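Cytosine deaminase (Klebsiella pneumoniae, PDB 4R85) probably removes the exocyclic amino group of cytosine bases such as 5-methylcytosine by hydrolysis, releasing ammonia, at an iron(II) centre in an amidohydrolase-fold active site. Local coordinates at residues A61-A65 against I310-W314; W83-K87 against D119-P123. All coordinates share one frame; numbering follows the deposited sequence.

Contact 1 of 2, residues A61-A65 against I310-W314; sequences ATLTA and IQDPW. With 17E (5-methylcytosine), chain G.
A type II beta turn from A61 to T64 lies against the 310-314 loop, where the backbone N of L63 bonds to I310 O at 3.0 Å and the N of A65 bonds to Q311 O. I310 O takes a second bond from T62 OG1 at 2.9 Å. T62 OG1 stands anti to its own backbone N (chi1 -169°), which brings it alongside the I310 side chain. The same hydroxyl also bonds to T102 on helix 92-108. L63 is the third residue of the type II turn, a position that takes a positive phi (66°). Its CD2 comes to 3.6 Å from Q311 OE1 as the L63 and Q311 side chains cross. Q311 also packs on R385 of the second subunit.

Both segments are loops of the amidohydrolase barrel. One follows strand 47-57, the other strand 303-305, and they meet at the rim beside the substrate site. Within the turn, T64 OG1 bonds back to A61 O at 2.7 Å and touches P313 CD. A61 CB touches both P313 CD and the edge of the W314 indole, 4.1 Å from W314 CZ3.

W314 forms one wall of the pocket. 5-methylcytosine leans over one indole face, the planes about 35° apart, with its C6 over the ring centre, 3.4 Å from W314 CE2. P313 CB lies over the other face, toward the rim. W314 NE1 bonds to L76 O. D312 OD2 receives the backbone N of W314 at 2.9 Å in an Asx turn, and D312 OD1 bonds to S309.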
ATOM      1  N   ALA A  61      21.873  -1.539   7.051  1.00 12.85           N
ATOM      2  CA  ALA A  61      20.977  -1.872   8.160  1.00 18.64           C
ATOM      3  C   ALA A  61      19.915  -2.901   7.790  1.00 17.37           C
ATOM      4  O   ALA A  61      19.167  -3.364   8.648  1.00 14.23           O
ATOM      5  CB  ALA A  61      20.314  -0.610   8.709  1.00 18.04           C
ATOM      6  N   THR A  62      19.858  -3.277   6.519  1.00 14.76           N
ATOM      7  CA  THR A  62      18.797  -4.170   6.055  1.00 16.76           C
ATOM      8  C   THR A  62      18.801  -5.533   6.776  1.00 13.57           C
ATOM      9  O   THR A  62      19.859  -6.075   7.104  1.00 15.58           O
ATOM     10  CB  THR A  62      18.857  -4.357   4.519  1.00 15.05           C
ATOM     11  OG1 THR A  62      17.669  -5.014   4.068  1.00 17.65           O
ATOM     12  CG2 THR A  62      20.078  -5.186   4.135  1.00 13.68           C
ATOM     13  N   LEU A  63      17.608  -6.058   7.048  1.00 13.60           N
ATOM     14  CA  LEU A  63      17.437  -7.390   7.637  1.00 16.12           C
ATOM     15  C   LEU A  63      17.974  -7.485   9.068  1.00 18.04           C
ATOM     16  O   LEU A  63      18.386  -8.558   9.499  1.00 21.42           O
ATOM     17  CB  LEU A  63      18.077  -8.481   6.763  1.00 19.13           C
ATOM     18  CG  LEU A  63      17.787  -8.406   5.263  1.00 15.83           C
ATOM     19  CD1 LEU A  63      18.429  -9.568   4.511  1.00 19.77           C
ATOM     20  CD2 LEU A  63      16.282  -8.382   5.028  1.00 18.04           C
ATOM     21  N   THR A  64      17.985  -6.368   9.791  1.00 16.82           N
ATOM     22  CA  THR A  64      18.466  -6.371  11.181  1.00 18.41           C
ATOM     23  C   THR A  64      17.356  -6.030  12.173  1.00 23.03           C
ATOM     24  O   THR A  64      17.625  -5.816  13.355  1.00 20.66           O
ATOM     25  CB  THR A  64      19.637  -5.378  11.416  1.00 18.03           C
ATOM     26  OG1 THR A  64      19.187  -4.031  11.238  1.00 16.66           O
ATOM     27  CG2 THR A  64      20.803  -5.658  10.477  1.00 16.71           C
ATOM     28  N   ALA A  65      16.116  -5.976  11.690  1.00 16.44           N
ATOM     29  CA  ALA A  65      14.963  -5.715  12.559  1.00 19.47           C
ATOM     30  C   ALA A  65      14.925  -6.642  13.785  1.00 20.65           C
ATOM     31  O   ALA A  65      14.982  -7.871  13.651  1.00 20.92           O
ATOM     32  CB  ALA A  65      13.669  -5.839  11.769  1.00 18.24           C
ATOM     33  N   ILE A 310      14.332  -2.085   4.352  1.00 13.23           N
ATOM     34  CA  ILE A 310      13.775  -3.423   4.310  1.00 13.21           C
ATOM     35  C   ILE A 310      14.169  -4.173   5.583  1.00 18.61           C
ATOM     36  O   ILE A 310      15.343  -4.494   5.794  1.00 14.74           O
ATOM     37  CB  ILE A 310      14.207  -4.178   3.040  1.00 15.53           C
ATOM     38  CG1 ILE A 310      13.599  -3.489   1.803  1.00 17.65           C
ATOM     39  CG2 ILE A 310      13.773  -5.636   3.114  1.00 17.47           C
ATOM     40  CD1 ILE A 310      13.868  -4.192   0.470  1.00 19.56           C
ATOM     41  N   GLN A 311      13.170  -4.411   6.434  1.00 17.62           N
ATOM     42  CA  GLN A 311      13.313  -5.148   7.686  1.00 14.91           C
ATOM     43  C   GLN A 311      14.468  -4.659   8.550  1.00 14.06           C
ATOM     44  O   GLN A 311      15.371  -5.421   8.891  1.00 17.38           O
ATOM     45  CB  GLN A 311      13.446  -6.645   7.403  1.00 16.21           C
ATOM     46  CG  GLN A 311      12.250  -7.233   6.674  1.00 17.15           C
ATOM     47  CD  GLN A 311      12.435  -8.699   6.334  1.00 23.26           C
ATOM     48  OE1 GLN A 311      12.769  -9.047   5.200  1.00 28.25           O
ATOM     49  NE2 GLN A 311      12.208  -9.567   7.312  1.00 27.68           N
ATOM     50  N   ASP A 312      14.430  -3.389   8.927  1.00 13.14           N
ATOM     51  CA  ASP A 312      15.561  -2.807   9.633  1.00 15.78           C
ATOM     52  C   ASP A 312      15.096  -2.177  10.971  1.00 17.05           C
ATOM     53  O   ASP A 312      13.929  -2.357  11.351  1.00 14.23           O
ATOM     54  CB  ASP A 312      16.340  -1.868   8.672  1.00 14.44           C
ATOM     55  CG  ASP A 312      15.631  -0.545   8.406  1.00 20.53           C
ATOM     56  OD1 ASP A 312      16.131   0.220   7.549  1.00 21.44           O
ATOM     57  OD2 ASP A 312      14.597  -0.248   9.040  1.00 20.67           O
ATOM     58  N   PRO A 313      15.983  -1.460  11.697  1.00 16.05           N
ATOM     59  CA  PRO A 313      15.500  -0.963  12.998  1.00 17.41           C
ATOM     60  C   PRO A 313      14.365   0.075  12.906  1.00 20.07           C
ATOM     61  O   PRO A 313      13.707   0.320  13.911  1.00 21.01           O
ATOM     62  CB  PRO A 313      16.741  -0.295  13.601  1.00 17.39           C
ATOM     63  CG  PRO A 313      17.900  -0.939  12.919  1.00 16.07           C
ATOM     64  CD  PRO A 313      17.432  -1.214  11.527  1.00 15.93           C
ATOM     65  N   TRP A 314      14.136   0.652  11.729  1.00 15.05           N
ATOM     66  CA  TRP A 314      13.119   1.692  11.568  1.00 14.81           C
ATOM     67  C   TRP A 314      11.800   1.155  11.017  1.00 21.41           C
ATOM     68  O   TRP A 314      10.739   1.731  11.258  1.00 28.76           O
ATOM     69  CB  TRP A 314      13.629   2.820  10.660  1.00 15.24           C
ATOM     70  CG  TRP A 314      14.737   3.596  11.277  1.00 14.30           C
ATOM     71  CD1 TRP A 314      14.623   4.706  12.074  1.00 13.05           C
ATOM     72  CD2 TRP A 314      16.139   3.319  11.163  1.00 12.75           C
ATOM     73  NE1 TRP A 314      15.874   5.136  12.463  1.00 12.70           N
ATOM     74  CE2 TRP A 314      16.820   4.298  11.921  1.00 14.19           C
ATOM     75  CE3 TRP A 314      16.883   2.338  10.495  1.00 13.58           C
ATOM     76  CZ2 TRP A 314      18.222   4.320  12.033  1.00 12.81           C
ATOM     77  CZ3 TRP A 314      18.280   2.359  10.606  1.00 13.80           C
ATOM     78  CH2 TRP A 314      18.929   3.345  11.374  1.00 11.99           C
TER
HETATM   79  N1  17E G 501      18.210   6.623   9.446  1.00 12.92           N
HETATM   80  C2  17E G 501      17.551   7.774   9.310  1.00 13.67           C
HETATM   81  O2  17E G 501      18.063   8.914   9.877  1.00 13.81           O
HETATM   82  N3  17E G 501      16.403   7.848   8.630  1.00 15.01           N
HETATM   83  C4  17E G 501      15.875   6.749   8.066  1.00 19.47           C
HETATM   84  N4  17E G 501      14.647   6.840   7.344  1.00 20.70           N
HETATM   85  C5  17E G 501      16.531   5.521   8.181  1.00 13.49           C
HETATM   86  C6  17E G 501      17.726   5.493   8.893  1.00 14.79           C
HETATM   87  CM5 17E G 501      15.959   4.288   7.556  1.00 14.00           C

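Contact 2 of 2, residues W83-K87 against D119-P123; sequences WSQRK and DVTDP
D119 OD1 accepts two bonds from helix 76-87, one from W83 NE1 and one from K87 NZ. D119 ends strand 111-119 of the amidohydrolase barrel, and the contact ties the loop after this strand to helix 76-87.

W83 NE1 reaches D119 OD1 at 2.8 Å on the anti lone pair, the side away from OD2. The oxygen lies close to the indole plane, at the ring edge, while the ring and carboxylate planes are 42° apart. With chi1 at 174° the W83 side chain extends away from its own N, which carries the ring edge toward D119. K87 lies one helical turn on, and its CG packs over one face of the W83 indole near the rim.

The K87 chain then bends at chi2 and chi3 (chi3 80°), so that the K87 side chain crosses that of D119 at about a right angle and its NZ arrives at OD1. K87 NZ makes a salt bridge to D119 OD1 at 2.7 Å, on the syn side and somewhat out of the carboxylate plane. K87 NZ also bonds to T121 O at 3.0 Å, and E152 is a further salt-bridge partner.

The other oxygen, D119 OD2, is held from its own loop. D119 OD2 takes the T121 hydroxyl on its syn lone pair, and T121 N meets D119 OD2 from above the carboxylate plane at 2.9 Å. The bond from T121 N closes an Asx turn. Bonds at both oxygens would fix the rotation of the carboxylate, and the nearby lysine probably stabilises its negative charge.

D122 meets the helix less directly. Its OD1 bonds to S124, and one water donates both to D122 OD2 at 2.7 Å and to K87 O at 2.8 Å.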
ATOM      1  N   TRP A  83      19.720   1.024  16.195  1.00 12.85           N
ATOM      2  CA  TRP A  83      20.777   0.842  15.215  1.00 12.88           C
ATOM      3  C   TRP A  83      22.132   0.976  15.885  1.00 13.30           C
ATOM      4  O   TRP A  83      23.064   0.223  15.587  1.00 16.34           O
ATOM      5  CB  TRP A  83      20.641   1.863  14.077  1.00 14.85           C
ATOM      6  CG  TRP A  83      21.784   1.831  13.107  1.00 13.61           C
ATOM      7  CD1 TRP A  83      22.603   2.873  12.768  1.00 15.55           C
ATOM      8  CD2 TRP A  83      22.242   0.696  12.346  1.00 14.54           C
ATOM      9  NE1 TRP A  83      23.535   2.457  11.847  1.00 17.70           N
ATOM     10  CE2 TRP A  83      23.335   1.130  11.568  1.00 15.00           C
ATOM     11  CE3 TRP A  83      21.839  -0.643  12.258  1.00 17.34           C
ATOM     12  CZ2 TRP A  83      24.029   0.273  10.705  1.00 20.98           C
ATOM     13  CZ3 TRP A  83      22.528  -1.496  11.394  1.00 16.99           C
ATOM     14  CH2 TRP A  83      23.610  -1.032  10.633  1.00 21.04           C
ATOM     15  N   SER A  84      22.243   1.943  16.787  1.00 14.52           N
ATOM     16  CA  SER A  84      23.469   2.110  17.567  1.00 18.31           C
ATOM     17  C   SER A  84      23.834   0.833  18.347  1.00 19.53           C
ATOM     18  O   SER A  84      24.996   0.449  18.412  1.00 17.42           O
ATOM     19  CB  SER A  84      23.335   3.311  18.505  1.00 27.35           C
ATOM     20  OG  SER A  84      24.545   3.532  19.205  1.00 36.83           O
ATOM     21  N   GLN A  85      22.840   0.172  18.930  1.00 18.71           N
ATOM     22  CA  GLN A  85      23.064  -1.115  19.590  1.00 21.96           C
ATOM     23  C   GLN A  85      23.545  -2.187  18.617  1.00 23.32           C
ATOM     24  O   GLN A  85      24.422  -2.998  18.947  1.00 20.61           O
ATOM     25  CB  GLN A  85      21.774  -1.612  20.231  1.00 19.89           C
ATOM     26  CG  GLN A  85      21.271  -0.774  21.372  1.00 22.76           C
ATOM     27  CD  GLN A  85      19.973  -1.322  21.920  1.00 25.18           C
ATOM     28  OE1 GLN A  85      18.939  -1.239  21.266  1.00 21.91           O
ATOM     29  NE2 GLN A  85      20.027  -1.913  23.115  1.00 22.64           N
ATOM     30  N   ARG A  86      22.937  -2.206  17.433  1.00 18.37           N
ATOM     31  CA  ARG A  86      23.238  -3.214  16.423  1.00 19.35           C
ATOM     32  C   ARG A  86      24.643  -3.019  15.864  1.00 23.31           C
ATOM     33  O   ARG A  86      25.310  -3.988  15.492  1.00 21.52           O
ATOM     34  CB  ARG A  86      22.200  -3.163  15.292  1.00 20.27           C
ATOM     35  CG  ARG A  86      22.393  -4.227  14.200  1.00 20.36           C
ATOM     36  CD  ARG A  86      22.524  -5.633  14.801  1.00 24.76           C
ATOM     37  NE  ARG A  86      22.503  -6.665  13.765  1.00 23.59           N
ATOM     38  CZ  ARG A  86      23.574  -7.069  13.086  1.00 24.68           C
ATOM     39  NH1 ARG A  86      23.456  -8.009  12.158  1.00 24.87           N
ATOM     40  NH2 ARG A  86      24.763  -6.527  13.323  1.00 25.25           N
ATOM     41  N   LYS A  87      25.090  -1.763  15.812  1.00 20.58           N
ATOM     42  CA  LYS A  87      26.406  -1.446  15.258  1.00 21.07           C
ATOM     43  C   LYS A  87      27.551  -2.114  15.997  1.00 21.29           C
ATOM     44  O   LYS A  87      28.619  -2.326  15.423  1.00 22.02           O
ATOM     45  CB  LYS A  87      26.636   0.067  15.208  1.00 21.49           C
ATOM     46  CG  LYS A  87      26.052   0.712  13.978  1.00 18.46           C
ATOM     47  CD  LYS A  87      25.621   2.135  14.278  1.00 32.88           C
ATOM     48  CE  LYS A  87      26.773   3.100  14.263  1.00 28.16           C
ATOM     49  NZ  LYS A  87      26.276   4.505  14.400  1.00 24.18           N
ATOM     50  N   ASP A 119      25.951   4.126   7.023  1.00 14.73           N
ATOM     51  CA  ASP A 119      26.280   4.906   8.211  1.00 17.90           C
ATOM     52  C   ASP A 119      27.802   4.974   8.390  1.00 18.51           C
ATOM     53  O   ASP A 119      28.460   3.948   8.554  1.00 18.80           O
ATOM     54  CB  ASP A 119      25.591   4.288   9.436  1.00 14.37           C
ATOM     55  CG  ASP A 119      25.854   5.046  10.727  1.00 17.45           C
ATOM     56  OD1 ASP A 119      25.436   4.528  11.788  1.00 18.31           O
ATOM     57  OD2 ASP A 119      26.458   6.143  10.703  1.00 13.97           O
ATOM     58  N   VAL A 120      28.357   6.185   8.335  1.00 12.64           N
ATOM     59  CA  VAL A 120      29.803   6.361   8.498  1.00 14.71           C
ATOM     60  C   VAL A 120      30.150   6.949   9.869  1.00 15.94           C
ATOM     61  O   VAL A 120      31.311   7.217  10.157  1.00 17.72           O
ATOM     62  CB  VAL A 120      30.431   7.215   7.370  1.00 18.10           C
ATOM     63  CG1 VAL A 120      30.212   6.550   6.009  1.00 17.94           C
ATOM     64  CG2 VAL A 120      29.859   8.628   7.368  1.00 14.56           C
ATOM     65  N   THR A 121      29.143   7.149  10.716  1.00 14.44           N
ATOM     66  CA  THR A 121      29.421   7.434  12.122  1.00 17.00           C
ATOM     67  C   THR A 121      29.658   6.098  12.824  1.00 20.81           C
ATOM     68  O   THR A 121      28.919   5.678  13.719  1.00 22.56           O
ATOM     69  CB  THR A 121      28.332   8.285  12.806  1.00 21.02           C
ATOM     70  OG1 THR A 121      27.040   7.717  12.559  1.00 25.40           O
ATOM     71  CG2 THR A 121      28.371   9.730  12.271  1.00 12.42           C
ATOM     72  N   ASP A 122      30.706   5.428  12.362  1.00 22.60           N
ATOM     73  CA  ASP A 122      31.139   4.133  12.870  1.00 22.25           C
ATOM     74  C   ASP A 122      32.641   4.125  12.626  1.00 21.39           C
ATOM     75  O   ASP A 122      33.094   4.094  11.483  1.00 23.85           O
ATOM     76  CB  ASP A 122      30.432   2.994  12.114  1.00 22.15           C
ATOM     77  CG  ASP A 122      30.801   1.600  12.646  1.00 28.70           C
ATOM     78  OD1 ASP A 122      31.794   1.479  13.390  1.00 30.25           O
ATOM     79  OD2 ASP A 122      30.092   0.617  12.318  1.00 29.06           O
ATOM     80  N   PRO A 123      33.429   4.196  13.705  1.00 28.36           N
ATOM     81  CA  PRO A 123      34.880   4.341  13.557  1.00 25.98           C
ATOM     82  C   PRO A 123      35.533   3.177  12.804  1.00 23.99           C
ATOM     83  O   PRO A 123      36.643   3.336  12.303  1.00 24.46           O
ATOM     84  CB  PRO A 123      35.373   4.404  15.009  1.00 27.39           C
ATOM     85  CG  PRO A 123      34.199   4.934  15.766  1.00 27.91           C
ATOM     86  CD  PRO A 123      33.000   4.306  15.109  1.00 26.91           C
TER
HETATM   87  O   HOH W   1      30.724  -1.597  13.772  1.00 39.03           O

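Both contacts are largely buried and lie on the same side of the chain's centre, their centres about 13 Å apart. Contact 2 is nested in sequence within the span closed by contact 1. Contact 1 joins two loops through backbone bonds and small apolar contacts, and it borders the ligand directly. Contact 2 joins a helix to a loop through a charged side-chain network, with a water bridge at its partly exposed end. The two meet chiefly at W83, and also where T64 packs on R86. W83 CB lies 3.5 Å from W314 CH2, W83 CZ3 packs on A61 CB, and the two indole planes stand at about 45°. W83 links the charged network to the pocket wall.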